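Local coordinates for BDI_3064 protein (Parabacteroides distasonis ATCC 8503, PDB 5Z06), which hydrolyses linear beta-1,2-glucan and beta-1,2-glucooligosaccharides as an exo-type glycoside hydrolase, releasing sophorose from the non-reducing end, at residues A198-E202 against R203-I207; M320-T323 against G324-G327; E573-G576 against G577-G580; T680-L683 against W684-M688. All blocks are in the same frame, centred on the assembly; numbering follows the deposited sequence.

Contact 1: A198-E202 against R203-I207; sequences AKAYE and RHIDI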
ATOM      1  N   ALA A 198      14.045  -3.825  20.062  1.00 40.21           N
ATOM      2  CA  ALA A 198      13.163  -4.885  19.675  1.00 37.01           C
ATOM      3  C   ALA A 198      11.918  -4.588  20.450  1.00 37.11           C
ATOM      4  O   ALA A 198      11.986  -4.213  21.623  1.00 37.33           O
ATOM      5  CB  ALA A 198      13.723  -6.223  20.110  1.00 34.73           C
ATOM      6  N   LYS A 199      10.780  -4.738  19.806  1.00 34.97           N
ATOM      7  CA  LYS A 199       9.522  -4.572  20.476  1.00 36.61           C
ATOM      8  C   LYS A 199       8.702  -5.797  20.131  1.00 33.44           C
ATOM      9  O   LYS A 199       8.363  -6.026  18.967  1.00 32.10           O
ATOM     10  CB  LYS A 199       8.888  -3.238  20.047  1.00 38.25           C
ATOM     11  CG  LYS A 199       7.527  -2.922  20.627  1.00 44.55           C
ATOM     12  CD  LYS A 199       7.370  -3.085  22.132  1.00 50.25           C
ATOM     13  CE  LYS A 199       5.917  -2.814  22.518  1.00 50.59           C
ATOM     14  NZ  LYS A 199       5.689  -3.128  23.950  1.00 50.32           N
ATOM     15  N   ALA A 200       8.444  -6.622  21.137  1.00 31.28           N
ATOM     16  CA  ALA A 200       7.688  -7.839  20.929  1.00 31.96           C
ATOM     17  C   ALA A 200       6.219  -7.536  21.049  1.00 29.73           C
ATOM     18  O   ALA A 200       5.802  -6.623  21.745  1.00 29.57           O
ATOM     19  CB  ALA A 200       8.081  -8.921  21.915  1.00 33.02           C
ATOM     20  N   TYR A 201       5.451  -8.311  20.317  1.00 28.34           N
ATOM     21  CA  TYR A 201       4.016  -8.360  20.447  1.00 29.64           C
ATOM     22  C   TYR A 201       3.699  -9.840  20.660  1.00 29.86           C
ATOM     23  O   TYR A 201       4.482 -10.520  21.329  1.00 31.69           O
ATOM     24  CB  TYR A 201       3.393  -7.718  19.208  1.00 29.13           C
ATOM     25  CG  TYR A 201       3.739  -6.257  19.149  1.00 28.43           C
ATOM     26  CD1 TYR A 201       4.934  -5.854  18.599  1.00 28.68           C
ATOM     27  CD2 TYR A 201       2.891  -5.284  19.689  1.00 28.34           C
ATOM     28  CE1 TYR A 201       5.278  -4.525  18.547  1.00 28.13           C
ATOM     29  CE2 TYR A 201       3.222  -3.940  19.640  1.00 27.71           C
ATOM     30  CZ  TYR A 201       4.421  -3.577  19.058  1.00 28.65           C
ATOM     31  OH  TYR A 201       4.832  -2.276  18.986  1.00 30.57           O
ATOM     32  N   GLU A 202       2.610 -10.356  20.112  1.00 28.18           N
ATOM     33  CA  GLU A 202       2.235 -11.734  20.373  1.00 28.13           C
ATOM     34  C   GLU A 202       2.886 -12.727  19.430  1.00 29.10           C
ATOM     35  O   GLU A 202       3.348 -13.810  19.840  1.00 28.89           O
ATOM     36  CB  GLU A 202       0.732 -11.869  20.312  1.00 28.60           C
ATOM     37  CG  GLU A 202       0.262 -13.267  20.693  1.00 29.96           C
ATOM     38  CD  GLU A 202      -1.209 -13.411  20.581  1.00 28.76           C
ATOM     39  OE1 GLU A 202      -1.636 -14.151  19.689  1.00 32.85           O
ATOM     40  OE2 GLU A 202      -1.935 -12.791  21.366  1.00 28.56           O
ATOM     41  N   ARG A 203       2.889 -12.377  18.158  1.00 30.04           N
ATOM     42  CA  ARG A 203       3.379 -13.266  17.114  1.00 29.78           C
ATOM     43  C   ARG A 203       4.585 -12.711  16.408  1.00 29.38           C
ATOM     44  O   ARG A 203       5.136 -13.363  15.505  1.00 30.00           O
ATOM     45  CB  ARG A 203       2.270 -13.502  16.103  1.00 31.09           C
ATOM     46  CG  ARG A 203       0.963 -13.941  16.721  1.00 31.81           C
ATOM     47  CD  ARG A 203       1.126 -15.253  17.434  1.00 33.79           C
ATOM     48  NE  ARG A 203      -0.148 -15.688  17.981  1.00 37.19           N
ATOM     49  CZ  ARG A 203      -0.533 -16.949  18.099  1.00 40.15           C
ATOM     50  NH1 ARG A 203       0.260 -17.937  17.710  1.00 46.09           N
ATOM     51  NH2 ARG A 203      -1.715 -17.228  18.620  1.00 40.91           N
ATOM     52  N   HIS A 204       5.032 -11.528  16.815  1.00 26.12           N
ATOM     53  CA  HIS A 204       6.125 -10.922  16.109  1.00 25.61           C
ATOM     54  C   HIS A 204       6.916 -10.007  16.974  1.00 24.47           C
ATOM     55  O   HIS A 204       6.441  -9.582  18.017  1.00 24.60           O
ATOM     56  CB  HIS A 204       5.631 -10.179  14.878  1.00 24.70           C
ATOM     57  CG  HIS A 204       5.154  -8.810  15.171  1.00 24.97           C
ATOM     58  ND1 HIS A 204       3.927  -8.566  15.740  1.00 24.71           N
ATOM     59  CD2 HIS A 204       5.745  -7.606  14.989  1.00 23.97           C
ATOM     60  CE1 HIS A 204       3.785  -7.263  15.896  1.00 26.16           C
ATOM     61  NE2 HIS A 204       4.872  -6.660  15.452  1.00 24.28           N
ATOM     62  N   ILE A 205       8.132  -9.739  16.505  1.00 24.03           N
ATOM     63  CA  ILE A 205       9.014  -8.775  17.090  1.00 26.74           C
ATOM     64  C   ILE A 205       9.368  -7.778  16.014  1.00 26.67           C
ATOM     65  O   ILE A 205       9.752  -8.141  14.909  1.00 28.81           O
ATOM     66  CB  ILE A 205      10.288  -9.414  17.657  1.00 26.67           C
ATOM     67  CG1 ILE A 205       9.888 -10.458  18.694  1.00 26.27           C
ATOM     68  CG2 ILE A 205      11.193  -8.324  18.245  1.00 27.21           C
ATOM     69  CD1 ILE A 205      11.026 -11.288  19.235  1.00 28.22           C
ATOM     70  N   ASP A 206       9.221  -6.515  16.359  1.00 27.79           N
ATOM     71  CA  ASP A 206       9.612  -5.429  15.495  1.00 29.07           C
ATOM     72  C   ASP A 206      10.950  -4.937  15.940  1.00 30.21           C
ATOM     73  O   ASP A 206      11.124  -4.615  17.115  1.00 29.90           O
ATOM     74  CB  ASP A 206       8.606  -4.287  15.609  1.00 29.88           C
ATOM     75  CG  ASP A 206       7.351  -4.559  14.840  1.00 28.70           C
ATOM     76  OD1 ASP A 206       7.481  -5.114  13.730  1.00 27.97           O
ATOM     77  OD2 ASP A 206       6.253  -4.199  15.332  1.00 28.34           O
ATOM     78  N   ILE A 207      11.885  -4.859  15.005  1.00 30.85           N
ATOM     79  CA  ILE A 207      13.126  -4.166  15.266  1.00 33.23           C
ATOM     80  C   ILE A 207      13.183  -2.934  14.394  1.00 34.87           C
ATOM     81  O   ILE A 207      12.553  -2.871  13.344  1.00 37.04           O
ATOM     82  CB  ILE A 207      14.379  -5.071  15.129  1.00 32.08           C
ATOM     83  CG1 ILE A 207      14.647  -5.469  13.682  1.00 33.06           C
ATOM     84  CG2 ILE A 207      14.233  -6.286  16.049  1.00 32.22           C
ATOM     85  CD1 ILE A 207      15.869  -6.366  13.487  1.00 33.91           C
TER

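Contact 2: M320-T323 against G324-G327; sequences MIAT and GASG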
ATOM      1  N   MET A 320       6.967  11.964  -3.184  1.00 30.08           N
ATOM      2  CA  MET A 320       5.624  12.333  -3.522  1.00 29.76           C
ATOM      3  C   MET A 320       4.696  11.989  -2.391  1.00 29.34           C
ATOM      4  O   MET A 320       4.592  10.832  -2.000  1.00 32.69           O
ATOM      5  CB  MET A 320       5.188  11.612  -4.787  1.00 30.67           C
ATOM      6  CG  MET A 320       3.873  12.075  -5.324  1.00 29.13           C
ATOM      7  SD  MET A 320       3.465  11.108  -6.777  1.00 31.02           S
ATOM      8  CE  MET A 320       2.970   9.553  -6.026  1.00 30.37           C
ATOM      9  N   ILE A 321       4.000  13.005  -1.896  1.00 30.46           N
ATOM     10  CA  ILE A 321       2.949  12.821  -0.908  1.00 28.91           C
ATOM     11  C   ILE A 321       1.589  12.877  -1.551  1.00 28.34           C
ATOM     12  O   ILE A 321       1.398  13.481  -2.601  1.00 28.98           O
ATOM     13  CB  ILE A 321       3.076  13.764   0.301  1.00 29.16           C
ATOM     14  CG1 ILE A 321       2.905  15.242  -0.050  1.00 29.25           C
ATOM     15  CG2 ILE A 321       4.393  13.507   0.991  1.00 28.78           C
ATOM     16  CD1 ILE A 321       1.510  15.766   0.179  1.00 31.19           C
ATOM     17  N   ALA A 322       0.668  12.140  -0.952  1.00 27.29           N
ATOM     18  CA  ALA A 322      -0.718  12.096  -1.392  1.00 26.68           C
ATOM     19  C   ALA A 322      -1.478  12.915  -0.358  1.00 26.58           C
ATOM     20  O   ALA A 322      -1.369  12.662   0.836  1.00 23.76           O
ATOM     21  CB  ALA A 322      -1.226  10.671  -1.435  1.00 25.94           C
ATOM     22  N   THR A 323      -2.212  13.917  -0.821  1.00 23.96           N
ATOM     23  CA  THR A 323      -2.839  14.848   0.077  1.00 24.47           C
ATOM     24  C   THR A 323      -4.021  14.264   0.806  1.00 25.04           C
ATOM     25  O   THR A 323      -4.225  14.587   1.965  1.00 26.09           O
ATOM     26  CB  THR A 323      -3.281  16.090  -0.692  1.00 25.16           C
ATOM     27  OG1 THR A 323      -4.024  15.665  -1.824  1.00 23.83           O
ATOM     28  CG2 THR A 323      -2.053  16.854  -1.135  1.00 23.47           C
ATOM     29  N   GLY A 324      -4.813  13.416   0.151  1.00 23.50           N
ATOM     30  CA  GLY A 324      -5.918  12.741   0.857  1.00 24.29           C
ATOM     31  C   GLY A 324      -5.459  11.783   1.944  1.00 23.65           C
ATOM     32  O   GLY A 324      -5.934  11.843   3.081  1.00 23.12           O
ATOM     33  N   ALA A 325      -4.523  10.908   1.589  1.00 23.21           N
ATOM     34  CA  ALA A 325      -3.894  10.021   2.542  1.00 21.65           C
ATOM     35  C   ALA A 325      -3.238  10.800   3.666  1.00 22.24           C
ATOM     36  O   ALA A 325      -3.152  10.339   4.805  1.00 22.27           O
ATOM     37  CB  ALA A 325      -2.850   9.194   1.823  1.00 22.55           C
ATOM     38  N   SER A 326      -2.740  11.978   3.332  1.00 23.41           N
ATOM     39  CA  SER A 326      -2.106  12.835   4.309  1.00 23.62           C
ATOM     40  C   SER A 326      -3.082  13.350   5.317  1.00 23.77           C
ATOM     41  O   SER A 326      -2.769  13.432   6.502  1.00 26.55           O
ATOM     42  CB  SER A 326      -1.373  13.989   3.623  1.00 23.84           C
ATOM     43  OG  SER A 326      -0.227  13.495   2.978  1.00 23.05           O
ATOM     44  N   GLY A 327      -4.272  13.684   4.859  1.00 25.07           N
ATOM     45  CA  GLY A 327      -5.362  14.040   5.760  1.00 25.12           C
ATOM     46  C   GLY A 327      -5.703  12.879   6.683  1.00 25.17           C
ATOM     47  O   GLY A 327      -5.889  13.070   7.898  1.00 24.30           O
TER

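Contact 3: E573-G576 against G577-G580; sequences ENQG and GYVG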
ATOM      1  N   GLU A 573     -20.485 -15.736   2.671  1.00 27.90           N
ATOM      2  CA  GLU A 573     -21.127 -16.490   1.617  1.00 29.21           C
ATOM      3  C   GLU A 573     -20.106 -16.975   0.604  1.00 28.18           C
ATOM      4  O   GLU A 573     -20.142 -18.138   0.226  1.00 30.50           O
ATOM      5  CB  GLU A 573     -22.221 -15.668   0.966  1.00 28.94           C
ATOM      6  CG  GLU A 573     -22.978 -16.420  -0.122  1.00 31.04           C
ATOM      7  CD  GLU A 573     -24.331 -15.811  -0.377  1.00 31.45           C
ATOM      8  OE1 GLU A 573     -25.060 -15.566   0.604  1.00 34.82           O
ATOM      9  OE2 GLU A 573     -24.645 -15.547  -1.544  1.00 32.15           O
ATOM     10  N   ASN A 574     -19.204 -16.087   0.176  1.00 28.71           N
ATOM     11  CA  ASN A 574     -18.062 -16.443  -0.684  1.00 26.89           C
ATOM     12  C   ASN A 574     -18.477 -17.164  -1.958  1.00 28.06           C
ATOM     13  O   ASN A 574     -17.969 -18.247  -2.270  1.00 27.67           O
ATOM     14  CB  ASN A 574     -17.051 -17.304   0.076  1.00 25.97           C
ATOM     15  CG  ASN A 574     -15.732 -17.437  -0.653  1.00 25.53           C
ATOM     16  OD1 ASN A 574     -15.416 -16.671  -1.598  1.00 24.03           O
ATOM     17  ND2 ASN A 574     -14.937 -18.388  -0.203  1.00 23.85           N
ATOM     18  N   GLN A 575     -19.374 -16.530  -2.705  1.00 28.29           N
ATOM     19  CA  GLN A 575     -19.831 -17.046  -3.985  1.00 28.77           C
ATOM     20  C   GLN A 575     -18.661 -17.464  -4.882  1.00 30.15           C
ATOM     21  O   GLN A 575     -18.746 -18.443  -5.600  1.00 30.96           O
ATOM     22  CB  GLN A 575     -20.707 -15.990  -4.688  1.00 29.76           C
ATOM     23  CG  GLN A 575     -19.986 -14.691  -5.073  1.00 30.42           C
ATOM     24  CD  GLN A 575     -19.180 -14.797  -6.352  1.00 31.90           C
ATOM     25  OE1 GLN A 575     -19.458 -15.642  -7.194  1.00 31.33           O
ATOM     26  NE2 GLN A 575     -18.149 -13.951  -6.491  1.00 32.57           N
ATOM     27  N   GLY A 576     -17.573 -16.695  -4.854  1.00 30.27           N
ATOM     28  CA  GLY A 576     -16.422 -16.949  -5.702  1.00 30.16           C
ATOM     29  C   GLY A 576     -15.552 -18.136  -5.306  1.00 29.29           C
ATOM     30  O   GLY A 576     -14.642 -18.470  -6.033  1.00 30.32           O
ATOM     31  N   GLY A 577     -15.816 -18.749  -4.156  1.00 28.67           N
ATOM     32  CA  GLY A 577     -14.970 -19.804  -3.608  1.00 27.11           C
ATOM     33  C   GLY A 577     -13.549 -19.335  -3.337  1.00 26.76           C
ATOM     34  O   GLY A 577     -12.654 -20.136  -3.343  1.00 28.09           O
ATOM     35  N   TYR A 578     -13.328 -18.044  -3.099  1.00 25.89           N
ATOM     36  CA  TYR A 578     -11.977 -17.553  -2.912  1.00 26.34           C
ATOM     37  C   TYR A 578     -11.440 -18.050  -1.611  1.00 25.79           C
ATOM     38  O   TYR A 578     -12.165 -18.136  -0.634  1.00 28.17           O
ATOM     39  CB  TYR A 578     -11.894 -16.037  -3.034  1.00 26.94           C
ATOM     40  CG  TYR A 578     -12.318 -15.619  -4.430  1.00 26.32           C
ATOM     41  CD1 TYR A 578     -11.653 -16.123  -5.563  1.00 26.76           C
ATOM     42  CD2 TYR A 578     -13.389 -14.762  -4.630  1.00 24.96           C
ATOM     43  CE1 TYR A 578     -12.058 -15.787  -6.852  1.00 26.37           C
ATOM     44  CE2 TYR A 578     -13.795 -14.428  -5.914  1.00 25.62           C
ATOM     45  CZ  TYR A 578     -13.128 -14.949  -7.010  1.00 25.83           C
ATOM     46  OH  TYR A 578     -13.534 -14.637  -8.270  1.00 29.58           O
ATOM     47  N   VAL A 579     -10.173 -18.421  -1.618  1.00 26.23           N
ATOM     48  CA  VAL A 579      -9.569 -19.044  -0.460  1.00 26.28           C
ATOM     49  C   VAL A 579      -9.506 -18.051   0.701  1.00 25.82           C
ATOM     50  O   VAL A 579      -9.131 -16.900   0.507  1.00 25.85           O
ATOM     51  CB  VAL A 579      -8.167 -19.558  -0.776  1.00 26.66           C
ATOM     52  CG1 VAL A 579      -7.474 -20.113   0.489  1.00 27.48           C
ATOM     53  CG2 VAL A 579      -8.269 -20.645  -1.843  1.00 28.45           C
ATOM     54  N   GLY A 580      -9.858 -18.530   1.894  1.00 25.11           N
ATOM     55  CA  GLY A 580      -9.741 -17.768   3.127  1.00 24.51           C
ATOM     56  C   GLY A 580     -10.847 -16.766   3.456  1.00 23.30           C
ATOM     57  O   GLY A 580     -10.864 -16.237   4.565  1.00 22.54           O
TER
HETATM   58  O   HOH W   1     -16.017 -13.171  -8.263  1.00 27.18           O

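Contact 4: T680-L683 against W684-M688; sequences TNLL and WNLFM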
ATOM      1  N   THR A 680     -12.787   5.502  21.266  1.00 29.81           N
ATOM      2  CA  THR A 680     -13.005   6.731  22.014  1.00 28.78           C
ATOM      3  C   THR A 680     -13.835   7.787  21.304  1.00 27.85           C
ATOM      4  O   THR A 680     -14.114   8.811  21.901  1.00 27.29           O
ATOM      5  CB  THR A 680     -11.654   7.384  22.326  1.00 29.81           C
ATOM      6  OG1 THR A 680     -10.962   7.643  21.094  1.00 28.08           O
ATOM      7  CG2 THR A 680     -10.803   6.475  23.271  1.00 30.38           C
ATOM      8  N   ASN A 681     -14.223   7.563  20.051  1.00 28.07           N
ATOM      9  CA  ASN A 681     -14.824   8.615  19.225  1.00 30.65           C
ATOM     10  C   ASN A 681     -13.906   9.837  19.014  1.00 30.45           C
ATOM     11  O   ASN A 681     -14.406  10.909  18.666  1.00 31.05           O
ATOM     12  CB  ASN A 681     -16.168   9.120  19.810  1.00 29.96           C
ATOM     13  CG  ASN A 681     -17.255   8.055  19.839  1.00 31.31           C
ATOM     14  OD1 ASN A 681     -17.289   7.135  19.024  1.00 31.66           O
ATOM     15  ND2 ASN A 681     -18.169   8.212  20.762  1.00 31.11           N
ATOM     16  N   LEU A 682     -12.593   9.677  19.178  1.00 29.13           N
ATOM     17  CA  LEU A 682     -11.688  10.824  19.272  1.00 30.32           C
ATOM     18  C   LEU A 682     -11.755  11.757  18.061  1.00 30.40           C
ATOM     19  O   LEU A 682     -12.030  12.948  18.203  1.00 27.90           O
ATOM     20  CB  LEU A 682     -10.251  10.362  19.438  1.00 30.71           C
ATOM     21  CG  LEU A 682      -9.213  11.471  19.465  1.00 31.87           C
ATOM     22  CD1 LEU A 682      -9.366  12.316  20.732  1.00 33.88           C
ATOM     23  CD2 LEU A 682      -7.829  10.858  19.362  1.00 31.70           C
ATOM     24  N   LEU A 683     -11.490  11.204  16.880  1.00 27.94           N
ATOM     25  CA  LEU A 683     -11.386  12.017  15.674  1.00 28.42           C
ATOM     26  C   LEU A 683     -12.741  12.579  15.305  1.00 28.62           C
ATOM     27  O   LEU A 683     -12.862  13.723  14.918  1.00 30.66           O
ATOM     28  CB  LEU A 683     -10.822  11.213  14.503  1.00 27.79           C
ATOM     29  CG  LEU A 683      -9.365  10.766  14.602  1.00 28.11           C
ATOM     30  CD1 LEU A 683      -8.480  11.822  15.253  1.00 28.58           C
ATOM     31  CD2 LEU A 683      -9.240   9.451  15.332  1.00 27.78           C
ATOM     32  N   TRP A 684     -13.763  11.754  15.433  1.00 29.70           N
ATOM     33  CA  TRP A 684     -15.118  12.211  15.274  1.00 29.57           C
ATOM     34  C   TRP A 684     -15.439  13.386  16.176  1.00 30.37           C
ATOM     35  O   TRP A 684     -15.911  14.413  15.685  1.00 29.00           O
ATOM     36  CB  TRP A 684     -16.078  11.093  15.575  1.00 29.92           C
ATOM     37  CG  TRP A 684     -16.219  10.098  14.536  1.00 28.95           C
ATOM     38  CD1 TRP A 684     -15.952  10.231  13.223  1.00 28.52           C
ATOM     39  CD2 TRP A 684     -16.773   8.802  14.707  1.00 30.47           C
ATOM     40  NE1 TRP A 684     -16.283   9.100  12.558  1.00 28.52           N
ATOM     41  CE2 TRP A 684     -16.807   8.200  13.438  1.00 29.64           C
ATOM     42  CE3 TRP A 684     -17.272   8.098  15.811  1.00 29.94           C
ATOM     43  CZ2 TRP A 684     -17.282   6.905  13.234  1.00 29.30           C
ATOM     44  CZ3 TRP A 684     -17.737   6.813  15.617  1.00 30.14           C
ATOM     45  CH2 TRP A 684     -17.758   6.231  14.328  1.00 29.07           C
ATOM     46  N   ASN A 685     -15.165  13.240  17.479  1.00 29.32           N
ATOM     47  CA  ASN A 685     -15.478  14.304  18.435  1.00 29.91           C
ATOM     48  C   ASN A 685     -14.705  15.566  18.086  1.00 30.06           C
ATOM     49  O   ASN A 685     -15.273  16.660  18.119  1.00 31.48           O
ATOM     50  CB  ASN A 685     -15.245  13.859  19.876  1.00 29.06           C
ATOM     51  CG  ASN A 685     -16.226  12.784  20.302  1.00 27.74           C
ATOM     52  OD1 ASN A 685     -17.234  12.546  19.623  1.00 27.89           O
ATOM     53  ND2 ASN A 685     -15.934  12.116  21.403  1.00 25.75           N
ATOM     54  N   LEU A 686     -13.455  15.406  17.660  1.00 27.76           N
ATOM     55  CA  LEU A 686     -12.655  16.557  17.280  1.00 28.50           C
ATOM     56  C   LEU A 686     -13.278  17.272  16.085  1.00 28.15           C
ATOM     57  O   LEU A 686     -13.679  18.435  16.175  1.00 25.39           O
ATOM     58  CB  LEU A 686     -11.231  16.128  16.964  1.00 29.00           C
ATOM     59  CG  LEU A 686     -10.392  15.767  18.184  1.00 29.08           C
ATOM     60  CD1 LEU A 686      -9.142  15.051  17.708  1.00 29.92           C
ATOM     61  CD2 LEU A 686     -10.049  16.990  19.025  1.00 28.91           C
ATOM     62  N   PHE A 687     -13.418  16.533  14.996  1.00 27.09           N
ATOM     63  CA  PHE A 687     -13.958  17.093  13.777  1.00 26.26           C
ATOM     64  C   PHE A 687     -15.321  17.720  13.989  1.00 25.57           C
ATOM     65  O   PHE A 687     -15.563  18.814  13.520  1.00 23.47           O
ATOM     66  CB  PHE A 687     -14.084  16.029  12.725  1.00 26.26           C
ATOM     67  CG  PHE A 687     -14.515  16.567  11.385  1.00 27.19           C
ATOM     68  CD1 PHE A 687     -13.636  17.304  10.605  1.00 25.51           C
ATOM     69  CD2 PHE A 687     -15.801  16.374  10.931  1.00 27.73           C
ATOM     70  CE1 PHE A 687     -14.025  17.808   9.381  1.00 26.53           C
ATOM     71  CE2 PHE A 687     -16.206  16.877   9.698  1.00 28.32           C
ATOM     72  CZ  PHE A 687     -15.307  17.596   8.921  1.00 27.82           C
ATOM     73  N   MET A 688     -16.205  17.000  14.679  1.00 25.68           N
ATOM     74  CA  MET A 688     -17.573  17.428  14.876  1.00 27.86           C
ATOM     75  C   MET A 688     -17.728  18.632  15.804  1.00 29.33           C
ATOM     76  O   MET A 688     -18.769  19.247  15.796  1.00 30.11           O
ATOM     77  CB  MET A 688     -18.439  16.264  15.378  1.00 28.28           C
ATOM     78  CG  MET A 688     -18.599  15.120  14.373  1.00 28.73           C
ATOM     79  SD  MET A 688     -19.285  15.586  12.776  1.00 30.62           S
ATOM     80  CE  MET A 688     -20.903  16.151  13.297  1.00 29.27           C
TER

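Contact 1: A198-E202 against R203-I207
The turn end of the beta hairpin formed by strands 194-200 and 204-210 is closed by the pairing of Lys199 with Asp206 and of Tyr201 with His204. Lys199 and Asp206 are an antiparallel hydrogen-bonded pair: Lys199 N reaches Asp206 O at 2.7 Å and Asp206 N returns to Lys199 O at 2.8 Å. Beyond them Tyr201 N donates to His204 O at 2.8 Å. The Tyr201 and His204 rings are almost parallel, with planes 3° apart, but strongly offset, centroids 4.7 Å apart, with little ring over ring; Tyr201 CD1 comes to 3.2 Å from His204 NE2. That nitrogen donates to Asp206 OD2 at 2.8 Å, leaving in the imidazole plane but arriving well above the carboxylate plane, while His204 ND1 bonds Tyr635 and Asp206 also holds Thr245 and Arg297. On the other face, Ala198 CB lies 3.8 Å from Ile205 CG2. At the turn, Arg203 NE meets the anti lone pair of Glu202 OE1 at 2.7 Å; Glu202 keeps its chain extended, with CG anti to the backbone N (chi1 -175°), alongside the arginine. A methionine in place of Arg203 would probably leave Glu202 OE1 with one charged mate fewer, relying on Arg636. Lys199 and Asp206 on one face, and Ala198, Ala200, Ile205 and Ile207 on the other against strands 254-262 and 275-278, make this a two-faced antiparallel beta hairpin with a short connection, residues 201-203.

Contact 2: M320-T323 against G324-G327
Ala322 O is gripped twice by Ser326, once through the backbone and once through the side chain. Ser326 OG donates to Ala322 O at 2.6 Å, and Ser326 N reaches the same oxygen at 2.9 Å with a bent N-H...O angle of 134°. The two donors come from opposite faces of the carbonyl plane, the hydroxyl lying 37° out of it, so the oxygen is straddled by one residue. The serine torsion accounts for this: OG is anti to its own carbonyl carbon (chi1 -72°), which turns the hydroxyl back along the helix toward the preceding turn. The same OG also bonds Ala310 N outside the segment, so it links the helix start to a neighbouring loop.

The next bond of the helix follows the regular i to i+4 pattern, with Gly327 N donating to Thr323 O at 3.0 Å. Ala322 stands at the N-cap position, and its methyl group takes up the apolar side of the join: Ala322 CB lies 3.9 Å from Ala325 CB. Ile321 CD1 approaches the serine hydroxyl more loosely, 4.0 Å from Ser326 OG. Thr323 directs OG1 outward to the backbone oxygens of Ser369 and His370, which satisfies this buried hydroxyl.

The join lies where strand 320-322 runs directly into helix 323-338. The strand pairs antiparallel with strand 371-373, whose Phe371 and Ile372 pack against Ala322 and Thr323 respectively, while the loop carrying Leu309 and Ala310 lies against Ser326.

Contact 3: E573-G576 against G577-G580
A type I beta turn from Asn574 to Gly577 follows the C-terminal end of helix 556-573, and the Asn574 side chain clamps the chain just beyond it. The turn is closed by Gly577 N donating to Asn574 O at 2.9 Å, with an N-H...O angle of 164°. One residue further on, the Asn574 amide uses both of its ends on the backbone of Tyr578: OD1 accepts from Tyr578 N at 2.9 Å, and ND2 donates to Tyr578 O at 2.8 Å. With CG anti to the backbone N (chi1 -167°), the amide extends across the turn to meet the backbone of Tyr578, and the paired bonds fix its rotation. A leucine at Asn574 would probably leave Tyr578 N and O without these mates and the chain after the turn freer to shift.

The Tyr578 ring folds back over the turn. Gly576 CA sits over one ring face, 4.1 Å from the centroid, in a CH-pi contact, and Gly576 O lies above the same ring. The ring lies where a beta carbon on Gly576 would fall. At the hydroxyl end of the ring, at its edge and in its plane, a water accepts from Gln575 NE2 and is hydrogen-bonded to Tyr578 OH at 2.9 Å, bridging the two side chains; Gln575 NE2 has a further partner in Tyr570 OH of the helix. Asn574 and Gly577 both have positive phi, the former as the chain leaves its helix. The geometry is that of a helix C-terminus continued by a type I turn, with an asparagine amide bracing the outgoing loop at the protein surface.

Contact 4: T680-L683 against W684-M688
Three successive i to i+4 backbone bonds start helix 682-688: Asn685 N to Asn681 O at 2.7 Å, Leu686 N to Leu682 O at 2.9 Å and Phe687 N to Leu683 O at 2.9 Å. Asn681, at the N-cap position, has positive phi (60°), breaking the helical path just before helix 682-688. The three leucines gather on one side. Leu682 and Leu686 lie alongside each other, pointing the same way, with Leu682 CG 4.0 Å from Leu686 CD1. Leu683 crosses Leu686 at a slant, its CD1 4.1 Å from Leu686 CD1. Leu686 CD1 thus touches both preceding leucines; CG of Leu686 is anti to the carbonyl carbon (chi1 -74°), which leans the branch back toward them. Val334 of helix 323-338 and Thr404 of helix 392-408 contact Leu683 and Leu686 from outside. On another side of the helix, the buried Trp684 indole gives its NE1 to Tyr541 O and meets the His547 ring nearly at right angles. Its backbone N is taken by Asn677 OD1, so a side chain of the preceding helix supplies an acceptor to the first turn. The chemistry implies a division of labour: main-chain bonds set the helix start, leucine branches seat it against neighbouring helices, and the indole N-H meets its polar need in a backbone carbonyl.

Along the chain the four contacts come in series, from contact 1 to contact 4, and none touches another. Contact 1 belongs to a hairpin of the beta-rich N-terminal part, in a three-stranded sheet with strand 243-247; contacts 2, 3 and 4 lie in the helix-rich remainder, the last two within its glycoamylase-like region. Contacts 2 and 4 are the closest pair, with centres about 21 Å and nearest atoms about 8 Å apart, and helix 323-338 connects them: contact 2 forms its start and contact 4 packs on it, its leucines meeting Val334. Contact 3 is more remote, its centre about 36 Å from that of contact 4. Through Tyr635 and Arg636, contact 1 joins the beta-rich part to helix 624-636.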